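Local coordinates for protein prolyl oligopeptidase (Novosphingobium capsulatum, PDB 1YR2) that probably cleaves oligopeptides on the carboxyl side of proline, and far less readily of alanine, as a serine endopeptidase of the S9A family, at residues A[585-599]-A[640-654]. Numbering follows the deposited sequence.
Sequences TNQRPDLFAAASPAV and NVRSGVDYPAILVTT. With GOL (glycerol), chain B.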
loop_
_atom_site.group_PDB
_atom_site.type_symbol
_atom_site.label_atom_id
_atom_site.label_comp_id
_atom_site.label_asym_id
_atom_site.label_seq_id
_atom_site.Cartn_x
_atom_site.Cartn_y
_atom_site.Cartn_z
ATOM N N THR A 585 -2.339 -1.889 -26.080
ATOM C CA THR A 585 -3.528 -1.726 -26.915
ATOM C C THR A 585 -3.114 -1.481 -28.397
ATOM O O THR A 585 -3.707 -2.033 -29.290
ATOM C CB THR A 585 -4.444 -0.574 -26.400
ATOM O OG1 THR A 585 -5.083 -0.920 -25.145
ATOM C CG2 THR A 585 -5.582 -0.337 -27.376
ATOM N N ASN A 586 -2.092 -0.664 -28.634
ATOM C CA ASN A 586 -1.553 -0.468 -29.988
ATOM C C ASN A 586 -0.933 -1.728 -30.535
ATOM O O ASN A 586 -1.081 -2.002 -31.720
ATOM C CB ASN A 586 -0.509 0.656 -30.017
ATOM C CG ASN A 586 -1.113 2.013 -29.886
ATOM O OD1 ASN A 586 -2.272 2.206 -30.249
ATOM N ND2 ASN A 586 -0.357 2.968 -29.368
ATOM N N GLN A 587 -0.197 -2.474 -29.699
ATOM C CA GLN A 587 0.604 -3.612 -30.173
ATOM C C GLN A 587 -0.263 -4.859 -30.423
ATOM O O GLN A 587 -0.062 -5.589 -31.417
ATOM C CB GLN A 587 1.770 -3.904 -29.204
ATOM C CG GLN A 587 2.751 -2.760 -29.091
ATOM C CD GLN A 587 3.919 -3.001 -28.107
ATOM O OE1 GLN A 587 4.035 -4.070 -27.526
ATOM N NE2 GLN A 587 4.797 -1.998 -27.960
ATOM N N ARG A 588 -1.258 -5.077 -29.559
ATOM C CA ARG A 588 -2.109 -6.273 -29.631
ATOM C C ARG A 588 -3.573 -5.948 -29.394
ATOM O O ARG A 588 -4.196 -6.472 -28.485
ATOM C CB ARG A 588 -1.633 -7.332 -28.644
ATOM C CG ARG A 588 -0.317 -7.950 -29.022
ATOM C CD ARG A 588 -0.307 -8.718 -30.318
ATOM N NE ARG A 588 -1.373 -9.711 -30.328
ATOM C CZ ARG A 588 -1.257 -10.907 -29.736
ATOM N NH1 ARG A 588 -0.132 -11.259 -29.152
ATOM N NH2 ARG A 588 -2.258 -11.766 -29.761
ATOM N N PRO A 589 -4.143 -5.111 -30.249
ATOM C CA PRO A 589 -5.561 -4.730 -30.128
ATOM C C PRO A 589 -6.471 -5.946 -30.228
ATOM O O PRO A 589 -7.561 -5.944 -29.629
ATOM C CB PRO A 589 -5.783 -3.774 -31.290
ATOM C CG PRO A 589 -4.661 -4.039 -32.234
ATOM C CD PRO A 589 -3.490 -4.469 -31.395
ATOM N N ASP A 590 -6.026 -6.988 -30.929
ATOM C CA ASP A 590 -6.802 -8.238 -31.046
ATOM C C ASP A 590 -6.935 -9.037 -29.764
ATOM O O ASP A 590 -7.822 -9.876 -29.653
ATOM C CB ASP A 590 -6.178 -9.171 -32.095
ATOM C CG ASP A 590 -4.755 -9.556 -31.730
ATOM O OD1 ASP A 590 -3.919 -8.645 -31.457
ATOM O OD2 ASP A 590 -4.372 -10.730 -31.657
ATOM N N LEU A 591 -6.059 -8.798 -28.791
ATOM C CA LEU A 591 -6.077 -9.569 -27.548
ATOM C C LEU A 591 -7.114 -9.126 -26.510
ATOM O O LEU A 591 -7.475 -9.919 -25.626
ATOM C CB LEU A 591 -4.681 -9.552 -26.952
ATOM C CG LEU A 591 -4.227 -10.478 -25.829
ATOM C CD1 LEU A 591 -4.572 -11.967 -26.070
ATOM C CD2 LEU A 591 -2.697 -10.265 -25.692
ATOM N N PHE A 592 -7.572 -7.873 -26.601
ATOM C CA PHE A 592 -8.354 -7.204 -25.548
ATOM C C PHE A 592 -9.731 -6.819 -26.057
ATOM O O PHE A 592 -9.878 -6.234 -27.124
ATOM C CB PHE A 592 -7.614 -5.942 -25.031
ATOM C CG PHE A 592 -6.173 -6.220 -24.686
ATOM C CD1 PHE A 592 -5.863 -7.085 -23.658
ATOM C CD2 PHE A 592 -5.135 -5.701 -25.452
ATOM C CE1 PHE A 592 -4.536 -7.393 -23.353
ATOM C CE2 PHE A 592 -3.801 -6.001 -25.148
ATOM C CZ PHE A 592 -3.509 -6.850 -24.085
ATOM N N ALA A 593 -10.752 -7.158 -25.294
ATOM C CA ALA A 593 -12.103 -6.726 -25.633
ATOM C C ALA A 593 -12.319 -5.282 -25.260
ATOM O O ALA A 593 -13.074 -4.566 -25.943
ATOM C CB ALA A 593 -13.117 -7.594 -24.959
ATOM N N ALA A 594 -11.698 -4.858 -24.162
ATOM C CA ALA A 594 -11.866 -3.492 -23.702
ATOM C C ALA A 594 -10.671 -3.077 -22.895
ATOM O O ALA A 594 -10.007 -3.907 -22.356
ATOM C CB ALA A 594 -13.115 -3.365 -22.890
ATOM N N ALA A 595 -10.430 -1.767 -22.786
ATOM C CA ALA A 595 -9.318 -1.220 -22.024
ATOM C C ALA A 595 -9.693 0.106 -21.384
ATOM O O ALA A 595 -10.463 0.885 -21.965
ATOM C CB ALA A 595 -8.120 -0.983 -22.928
ATOM N N SER A 596 -9.145 0.374 -20.189
ATOM C CA SER A 596 -9.369 1.658 -19.531
ATOM C C SER A 596 -8.047 2.151 -18.933
ATOM O O SER A 596 -7.651 1.729 -17.828
ATOM C CB SER A 596 -10.448 1.548 -18.454
ATOM O OG SER A 596 -10.850 2.854 -18.040
ATOM N N PRO A 597 -7.348 3.037 -19.659
ATOM C CA PRO A 597 -6.172 3.715 -19.098
ATOM C C PRO A 597 -6.573 4.925 -18.292
ATOM O O PRO A 597 -7.161 5.784 -18.888
ATOM C CB PRO A 597 -5.399 4.149 -20.335
ATOM C CG PRO A 597 -6.427 4.300 -21.396
ATOM C CD PRO A 597 -7.593 3.425 -21.055
ATOM N N ALA A 598 -6.225 4.995 -17.008
ATOM C CA ALA A 598 -6.400 6.185 -16.192
ATOM C C ALA A 598 -5.144 7.032 -16.167
ATOM O O ALA A 598 -4.050 6.518 -16.007
ATOM C CB ALA A 598 -6.780 5.790 -14.784
ATOM N N VAL A 599 -5.298 8.337 -16.376
ATOM C CA VAL A 599 -4.231 9.316 -16.230
ATOM C C VAL A 599 -2.909 8.874 -16.826
ATOM O O VAL A 599 -1.830 8.960 -16.174
ATOM C CB VAL A 599 -4.096 9.821 -14.738
ATOM C CG1 VAL A 599 -5.438 10.527 -14.308
ATOM C CG2 VAL A 599 -3.810 8.712 -13.774
ATOM N N ASN A 640 1.590 5.809 -31.896
ATOM C CA ASN A 640 1.514 4.452 -32.446
ATOM C C ASN A 640 0.119 3.890 -32.669
ATOM O O ASN A 640 -0.070 2.687 -32.750
ATOM C CB ASN A 640 2.313 3.470 -31.593
ATOM C CG ASN A 640 3.806 3.660 -31.760
ATOM O OD1 ASN A 640 4.351 3.267 -32.772
ATOM N ND2 ASN A 640 4.452 4.351 -30.812
ATOM N N VAL A 641 -0.870 4.758 -32.746
ATOM C CA VAL A 641 -2.210 4.304 -33.137
ATOM C C VAL A 641 -2.176 3.820 -34.612
ATOM O O VAL A 641 -1.654 4.511 -35.484
ATOM C CB VAL A 641 -3.248 5.437 -32.918
ATOM C CG1 VAL A 641 -4.662 4.996 -33.269
ATOM C CG2 VAL A 641 -3.247 5.885 -31.516
ATOM N N ARG A 642 -2.750 2.648 -34.875
ATOM C CA ARG A 642 -2.645 1.961 -36.175
ATOM C C ARG A 642 -3.941 1.915 -36.932
ATOM O O ARG A 642 -4.842 1.112 -36.604
ATOM C CB ARG A 642 -2.234 0.513 -35.970
ATOM C CG ARG A 642 -0.930 0.360 -35.242
ATOM C CD ARG A 642 -0.813 -0.968 -34.597
ATOM N NE ARG A 642 -1.008 -2.010 -35.583
ATOM C CZ ARG A 642 -1.165 -3.301 -35.294
ATOM N NH1 ARG A 642 -1.176 -3.736 -34.030
ATOM N NH2 ARG A 642 -1.338 -4.162 -36.290
ATOM N N SER A 643 -4.071 2.691 -37.988
ATOM C CA SER A 643 -5.335 2.623 -38.714
ATOM C C SER A 643 -5.451 1.338 -39.529
ATOM O O SER A 643 -4.468 0.677 -39.868
ATOM C CB SER A 643 -5.575 3.889 -39.527
ATOM O OG SER A 643 -4.543 4.004 -40.492
ATOM N N GLY A 644 -6.687 0.960 -39.776
ATOM C CA GLY A 644 -7.019 -0.249 -40.484
ATOM C C GLY A 644 -7.213 -1.480 -39.624
ATOM O O GLY A 644 -7.503 -2.528 -40.143
ATOM N N VAL A 645 -7.065 -1.337 -38.308
ATOM C CA VAL A 645 -7.074 -2.454 -37.383
ATOM C C VAL A 645 -8.196 -2.172 -36.385
ATOM O O VAL A 645 -8.264 -1.066 -35.897
ATOM C CB VAL A 645 -5.671 -2.463 -36.697
ATOM C CG1 VAL A 645 -5.636 -3.284 -35.494
ATOM C CG2 VAL A 645 -4.600 -2.949 -37.732
ATOM N N ASP A 646 -9.052 -3.149 -36.081
ATOM C CA ASP A 646 -10.091 -2.971 -35.065
ATOM C C ASP A 646 -9.499 -2.948 -33.630
ATOM O O ASP A 646 -8.850 -3.900 -33.176
ATOM C CB ASP A 646 -11.172 -4.054 -35.147
ATOM C CG ASP A 646 -12.065 -3.931 -36.410
ATOM O OD1 ASP A 646 -12.219 -2.846 -37.017
ATOM O OD2 ASP A 646 -12.672 -4.905 -36.847
ATOM N N TYR A 647 -9.764 -1.855 -32.927
ATOM C CA TYR A 647 -9.282 -1.654 -31.577
ATOM C C TYR A 647 -10.354 -2.117 -30.595
ATOM O O TYR A 647 -11.539 -2.130 -30.904
ATOM C CB TYR A 647 -8.960 -0.157 -31.332
ATOM C CG TYR A 647 -7.498 0.208 -31.630
ATOM C CD1 TYR A 647 -6.863 -0.208 -32.815
ATOM C CD2 TYR A 647 -6.752 0.918 -30.725
ATOM C CE1 TYR A 647 -5.556 0.118 -33.075
ATOM C CE2 TYR A 647 -5.399 1.243 -30.982
ATOM C CZ TYR A 647 -4.840 0.876 -32.158
ATOM O OH TYR A 647 -3.520 1.159 -32.361
ATOM N N PRO A 648 -9.938 -2.417 -29.380
ATOM C CA PRO A 648 -10.894 -2.663 -28.314
ATOM C C PRO A 648 -11.743 -1.421 -28.031
ATOM O O PRO A 648 -11.445 -0.290 -28.465
ATOM C CB PRO A 648 -10.014 -2.964 -27.102
ATOM C CG PRO A 648 -8.628 -2.837 -27.519
ATOM C CD PRO A 648 -8.537 -2.437 -28.912
ATOM N N ALA A 649 -12.800 -1.637 -27.287
ATOM C CA ALA A 649 -13.507 -0.496 -26.659
ATOM C C ALA A 649 -12.539 0.098 -25.644
ATOM O O ALA A 649 -11.881 -0.641 -24.919
ATOM C CB ALA A 649 -14.768 -0.960 -25.982
ATOM N N ILE A 650 -12.468 1.426 -25.560
ATOM C CA ILE A 650 -11.512 2.098 -24.720
ATOM C C ILE A 650 -12.181 3.243 -24.008
ATOM O O ILE A 650 -12.889 4.032 -24.649
ATOM C CB ILE A 650 -10.320 2.660 -25.548
ATOM C CG1 ILE A 650 -9.562 1.552 -26.272
ATOM C CG2 ILE A 650 -9.365 3.451 -24.655
ATOM C CD1 ILE A 650 -8.520 2.046 -27.270
ATOM N N LEU A 651 -12.013 3.297 -22.687
ATOM C CA LEU A 651 -12.532 4.400 -21.882
ATOM C C LEU A 651 -11.327 4.974 -21.162
ATOM O O LEU A 651 -10.846 4.429 -20.137
ATOM C CB LEU A 651 -13.595 3.912 -20.894
ATOM C CG LEU A 651 -14.292 4.935 -20.001
ATOM C CD1 LEU A 651 -14.992 5.952 -20.860
ATOM C CD2 LEU A 651 -15.234 4.218 -19.045
ATOM N N VAL A 652 -10.833 6.067 -21.719
ATOM C CA VAL A 652 -9.783 6.865 -21.118
ATOM C C VAL A 652 -10.364 7.674 -19.935
ATOM O O VAL A 652 -11.457 8.246 -20.035
ATOM C CB VAL A 652 -9.186 7.799 -22.164
ATOM C CG1 VAL A 652 -8.053 8.636 -21.587
ATOM C CG2 VAL A 652 -8.820 7.003 -23.447
ATOM N N THR A 653 -9.689 7.710 -18.798
ATOM C CA THR A 653 -10.209 8.531 -17.668
ATOM C C THR A 653 -9.168 9.470 -17.145
ATOM O O THR A 653 -7.973 9.120 -17.052
ATOM C CB THR A 653 -10.721 7.664 -16.496
ATOM O OG1 THR A 653 -9.625 6.899 -16.000
ATOM C CG2 THR A 653 -11.756 6.633 -16.931
ATOM N N THR A 654 -9.601 10.679 -16.806
ATOM C CA THR A 654 -8.712 11.672 -16.185
ATOM C C THR A 654 -9.590 12.802 -15.672
ATOM O O THR A 654 -10.721 12.922 -16.115
ATOM C CB THR A 654 -7.668 12.247 -17.204
ATOM O OG1 THR A 654 -6.931 13.327 -16.627
ATOM C CG2 THR A 654 -8.364 12.918 -18.409
HETATM C C1 GOL B . -10.203 -7.548 -29.993
HETATM O O1 GOL B . -10.240 -8.452 -31.075
HETATM C C2 GOL B . -10.859 -6.233 -30.379
HETATM O O2 GOL B . -11.615 -5.830 -29.256
HETATM C C3 GOL B . -11.809 -6.382 -31.583
HETATM O O3 GOL B . -12.747 -5.322 -31.612
HETATM O O HOH W 1 -2.473 -6.966 -34.021
HETATM O O HOH W 2 -9.859 4.046 -15.686
#
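Two neighbouring parallel strands of the alpha/beta-hydrolase sheet, 594-598 and 649-654, pair here, and the segments leading into them pack together beside the end of helix 576-587. Backbone bonds alternate between the strands, from A649 N to A593 O through A595 N to A649 O (2.8 Å) and L651 N to A595 O. S596 adds a side-chain bond: with OG anti to the backbone N (chi1 -167°), its hydroxyl reaches L651 O at 2.6 Å in the carbonyl plane, while a water links the same OG to T653 OG1. Ahead of the strands, Y647 OH donates to N586 OD1 (2.7 Å), tilted from the amide plane, and accepts from R642 N (3.0 Å). P589 CB and T585 O lie over one face of the Y647 ring. A phenylalanine here would probably leave N586 OD1 without its donor and R642 N without its acceptor. R642 NH1 meets N586 O at 2.9 Å, nearly straight (171°) and in the guanidinium plane, tying its loop to the helix end. P589 CG presses tightly on V645 CG1 (3.5 Å). Helices 664-675 and 699-717 cover the two faces of the sheet, through I650 and A649 respectively. Strand 594-598 follows the helix behind the probable GxSxG nucleophile elbow, whose S575 touches V599, in the mostly parallel sheet typical of alpha/beta hydrolases.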